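ECF RNA polymerase sigma factor SigD (Mycobacterium tuberculosis, PDB 3VFZ) serves as an alternative sigma factor that directs RNA polymerase to specific promoters, this chain being its C-terminal region 4 domain, which binds the -35 element. Local coordinates at residues Glu38-Arg43 against Arg70-Leu75; Glu52-Val57 against Gly62-Ala67. All coordinates share one frame; numbering follows the deposited sequence.

Contact 1: Glu38-Arg43 against Arg70-Leu75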
# COMPACT_ATOMS: atom_id res chain seq x y z
N GLU A 38 -2.29 -0.53 4.52
CA GLU A 38 -2.73 0.73 5.05
C GLU A 38 -2.22 1.89 4.21
O GLU A 38 -2.97 2.80 3.85
CB GLU A 38 -2.22 0.84 6.49
CG GLU A 38 -2.33 2.19 7.10
CD GLU A 38 -1.79 2.20 8.51
OE1 GLU A 38 -0.69 1.64 8.73
OE2 GLU A 38 -2.48 2.74 9.39
N ILE A 39 -0.93 1.85 3.88
CA ILE A 39 -0.32 2.91 3.06
C ILE A 39 -0.96 3.01 1.67
O ILE A 39 -1.30 4.10 1.21
CB ILE A 39 1.23 2.72 2.97
CG1 ILE A 39 1.85 3.20 4.27
CG2 ILE A 39 1.80 3.49 1.80
CD1 ILE A 39 3.31 2.78 4.45
N LEU A 40 -1.13 1.87 1.00
CA LEU A 40 -1.71 1.89 -0.34
C LEU A 40 -3.14 2.40 -0.33
O LEU A 40 -3.53 3.19 -1.19
CB LEU A 40 -1.65 0.52 -1.01
CG LEU A 40 -0.27 -0.01 -1.38
CD1 LEU A 40 -0.39 -1.25 -2.28
CD2 LEU A 40 0.52 1.07 -2.12
N ILE A 41 -3.93 1.95 0.65
CA ILE A 41 -5.31 2.45 0.75
C ILE A 41 -5.34 3.97 0.95
O ILE A 41 -6.08 4.68 0.27
CB ILE A 41 -6.11 1.72 1.83
CG1 ILE A 41 -6.26 0.24 1.49
CG2 ILE A 41 -7.48 2.35 2.00
CD1 ILE A 41 -6.85 -0.58 2.67
N LEU A 42 -4.53 4.46 1.88
CA LEU A 42 -4.42 5.90 2.17
C LEU A 42 -3.95 6.74 0.97
O LEU A 42 -4.56 7.78 0.65
CB LEU A 42 -3.53 6.14 3.39
CG LEU A 42 -4.13 5.71 4.74
CD1 LEU A 42 -3.15 5.99 5.90
CD2 LEU A 42 -5.47 6.41 5.01
N ARG A 43 -2.89 6.29 0.30
CA ARG A 43 -2.33 7.02 -0.83
C ARG A 43 -3.24 6.97 -2.05
O ARG A 43 -3.40 7.97 -2.75
CB ARG A 43 -0.97 6.44 -1.25
CG ARG A 43 0.13 6.63 -0.25
CD ARG A 43 0.68 8.05 -0.31
NE ARG A 43 1.56 8.27 -1.46
CZ ARG A 43 1.27 9.06 -2.49
NH1 ARG A 43 0.12 9.73 -2.55
NH2 ARG A 43 2.15 9.19 -3.49
N ARG A 70 8.11 -1.59 -1.94
CA ARG A 70 8.03 -3.01 -1.58
C ARG A 70 6.64 -3.58 -1.90
O ARG A 70 6.52 -4.71 -2.38
CB ARG A 70 8.34 -3.20 -0.10
CG ARG A 70 9.78 -2.80 0.25
CD ARG A 70 10.26 -3.42 1.54
NE ARG A 70 11.57 -2.90 1.93
CZ ARG A 70 12.69 -3.04 1.23
NH1 ARG A 70 12.68 -3.68 0.07
NH2 ARG A 70 13.83 -2.53 1.69
N ALA A 71 5.61 -2.79 -1.63
CA ALA A 71 4.24 -3.22 -1.91
C ALA A 71 3.96 -3.44 -3.39
O ALA A 71 3.39 -4.46 -3.78
CB ALA A 71 3.23 -2.23 -1.34
N LEU A 72 4.33 -2.48 -4.23
CA LEU A 72 4.03 -2.62 -5.65
C LEU A 72 4.76 -3.82 -6.25
O LEU A 72 4.24 -4.49 -7.15
CB LEU A 72 4.37 -1.35 -6.41
CG LEU A 72 3.58 -0.11 -6.00
CD1 LEU A 72 3.64 0.92 -7.10
CD2 LEU A 72 2.14 -0.47 -5.70
N GLN A 73 5.95 -4.09 -5.74
CA GLN A 73 6.73 -5.22 -6.23
C GLN A 73 6.06 -6.56 -5.88
O GLN A 73 5.99 -7.45 -6.73
CB GLN A 73 8.17 -5.18 -5.70
CG GLN A 73 9.05 -6.28 -6.26
CD GLN A 73 9.16 -6.22 -7.77
OE1 GLN A 73 8.68 -7.10 -8.48
NE2 GLN A 73 9.81 -5.17 -8.26
N ARG A 74 5.58 -6.69 -4.64
CA ARG A 74 4.87 -7.90 -4.23
C ARG A 74 3.58 -8.04 -5.04
O ARG A 74 3.25 -9.13 -5.51
CB ARG A 74 4.52 -7.87 -2.73
CG ARG A 74 5.68 -8.07 -1.77
CD ARG A 74 5.22 -7.81 -0.33
NE ARG A 74 5.51 -8.91 0.60
CZ ARG A 74 4.92 -10.11 0.56
NH1 ARG A 74 4.02 -10.39 -0.37
NH2 ARG A 74 5.25 -11.03 1.45
N LEU A 75 2.86 -6.94 -5.21
CA LEU A 75 1.64 -6.97 -6.00
C LEU A 75 1.94 -7.35 -7.44
O LEU A 75 1.25 -8.19 -8.02
CB LEU A 75 0.93 -5.62 -5.97
CG LEU A 75 0.43 -5.26 -4.56
CD1 LEU A 75 -0.12 -3.86 -4.57
CD2 LEU A 75 -0.63 -6.27 -4.13
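Leu40 enters this contact end first, and its two methyl groups divide the opposing helix between them. The side chain starts out toward helix 70-75, with CG anti to its own carbonyl carbon (chi1 -69°), and the fork at CG then reaches Ala71, Leu72 and Leu75, the first and last of these one turn apart on the same face. CD1 is the branch shared by Ala71 and Leu75. It meets the methyl of Ala71 at 3.9 Å (Leu40 CD1 to Ala71 CB), and tip to tip it confronts Leu75, where the CD1 atoms of Leu40 and Leu75 come to 3.5 Å, tighter than ordinary van der Waals contact. CD2, the other branch, faces Leu72, whose side chain leaves the backbone across the line between the helices and bends back at its end; Leu40 CD2 and Leu72 CD2 lie 4.2 Å apart at the looser, more exposed margin. The whole contact is apolar.

Leu40 is the only residue of 38-43 that touches 70-75, and side chains from both sides bridge the 11.2 Å between the segment axes, which run at 100°. Leu32, from the loop before helix 34-46, also lies against Leu40, while the neighbouring Ile39 extends the interface back toward the start of helix 61-80 by touching Val64 and Ala67. This packing of a preceding helix across the second helix of the predicted helix-turn-helix is consistent with the all-helical region 4 domain of sigma-70 factors.

Contact 2: Glu52-Val57 against Gly62-Ala67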
# COMPACT_ATOMS: atom_id res chain seq x y z
N GLU A 52 1.30 13.29 4.10
CA GLU A 52 0.10 13.15 4.92
C GLU A 52 -0.05 11.72 5.42
O GLU A 52 -0.49 11.49 6.55
CB GLU A 52 -1.14 13.58 4.12
CG GLU A 52 -1.13 15.06 3.74
CD GLU A 52 -2.32 15.45 2.88
OE1 GLU A 52 -2.61 14.72 1.91
OE2 GLU A 52 -2.96 16.48 3.18
N THR A 53 0.32 10.77 4.57
CA THR A 53 0.27 9.36 4.93
C THR A 53 1.25 9.05 6.06
O THR A 53 0.89 8.40 7.04
CB THR A 53 0.58 8.47 3.72
OG1 THR A 53 -0.49 8.57 2.78
CG2 THR A 53 0.72 7.03 4.14
N ALA A 54 2.48 9.53 5.93
CA ALA A 54 3.48 9.35 6.97
C ALA A 54 3.00 9.95 8.30
O ALA A 54 3.17 9.35 9.36
CB ALA A 54 4.82 9.96 6.57
N ALA A 55 2.40 11.13 8.23
CA ALA A 55 1.83 11.75 9.44
C ALA A 55 0.70 10.87 9.98
O ALA A 55 0.60 10.66 11.19
CB ALA A 55 1.32 13.14 9.14
N ALA A 56 -0.14 10.35 9.09
CA ALA A 56 -1.29 9.58 9.53
C ALA A 56 -0.89 8.29 10.25
O ALA A 56 -1.49 7.91 11.25
CB ALA A 56 -2.21 9.27 8.35
N VAL A 57 0.15 7.64 9.75
CA VAL A 57 0.52 6.32 10.24
C VAL A 57 1.74 6.32 11.16
O VAL A 57 2.20 5.26 11.57
CB VAL A 57 0.77 5.36 9.07
CG1 VAL A 57 -0.43 5.38 8.12
CG2 VAL A 57 2.04 5.75 8.35
N GLY A 62 10.13 9.01 3.88
CA GLY A 62 11.06 8.04 3.33
C GLY A 62 10.61 6.61 3.57
O GLY A 62 10.68 5.78 2.67
N ALA A 63 10.14 6.32 4.78
CA ALA A 63 9.66 4.98 5.09
C ALA A 63 8.40 4.66 4.26
O ALA A 63 8.24 3.54 3.79
CB ALA A 63 9.37 4.84 6.58
N VAL A 64 7.54 5.64 4.07
CA VAL A 64 6.33 5.44 3.27
C VAL A 64 6.71 5.15 1.81
O VAL A 64 6.18 4.23 1.20
CB VAL A 64 5.36 6.64 3.37
CG1 VAL A 64 4.29 6.56 2.28
CG2 VAL A 64 4.71 6.69 4.76
N ARG A 65 7.66 5.91 1.26
CA ARG A 65 8.14 5.63 -0.09
C ARG A 65 8.71 4.22 -0.25
O ARG A 65 8.42 3.54 -1.22
CB ARG A 65 9.19 6.66 -0.51
CG ARG A 65 8.65 8.02 -0.90
CD ARG A 65 9.80 8.92 -1.41
NE ARG A 65 9.63 10.30 -1.00
CZ ARG A 65 10.39 10.91 -0.09
NH1 ARG A 65 11.39 10.26 0.50
NH2 ARG A 65 10.15 12.17 0.23
N VAL A 66 9.52 3.78 0.71
CA VAL A 66 10.09 2.43 0.67
C VAL A 66 9.02 1.35 0.74
O VAL A 66 9.05 0.39 -0.02
CB VAL A 66 11.08 2.21 1.82
CG1 VAL A 66 11.53 0.76 1.86
CG2 VAL A 66 12.26 3.14 1.66
N ALA A 67 8.08 1.52 1.67
CA ALA A 67 6.96 0.60 1.79
C ALA A 67 6.13 0.53 0.50
O ALA A 67 5.62 -0.52 0.15
CB ALA A 67 6.06 1.03 2.97
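The hydroxyl of Thr53, whose methyl faces Val64, is hydrogen-bonded through OG1 to the carbonyl oxygen of Ser49, just ahead of helix 50-57. That bond satisfies the polar branch within a buried setting. At chi1 -69° OG1 lies back toward Ser49 O, while CG2, anti to the backbone N of Thr53, is presented to the other helix, where it lies 4.1 Å from Val64 CG1 and at a similar distance from the second methyl of the valine. The two side chains meet at a slant.

Val64 is the residue that fills the interface, since both of its branches are used. With chi1 at 166°, CG1 meets only the threonine methyl, while CG2 touches that methyl and packs more closely on Ala54. There CG2 sits over the CA-CB bond: Val64 CG2 is 3.7 Å from Ala54 CB and is equally near its CA.

These are the two helices of the helix-turn-helix assigned by similarity to this region, in which 50-57 is the first helix and the N-terminal part of 61-80 would be the recognition helix. The small Ala54 side chain is consistent with the close approach, with 6.1 Å between the CA atoms of Ala54 and Val64. Hydroxyls also serve the early turns of both helices: Ser49 OG is bonded to the backbone N of Glu52, and Thr60 OG1 to that of Ala63. Thr53 also touches Arg43 of helix 34-46 and Leu48 of the loop that follows that helix.

Overall arrangement
From the N terminus the chain first runs through helix 21-29, which enters neither contact, and then into helix 34-46, where contact 1 begins. Its partner comes only after 26 residues, most of them helical, so contact 1 closes a long excursion. Contact 2 falls wholly within that excursion and closes a short one, the turn joining helix 50-57 to helix 61-80. The two share helix 61-80, contact 2 near its start and contact 1 further along, with centres 11 Å apart. They are joined directly as well: Leu42 packs on Val57, so helix 34-46 touches both helices of the helix-turn-helix.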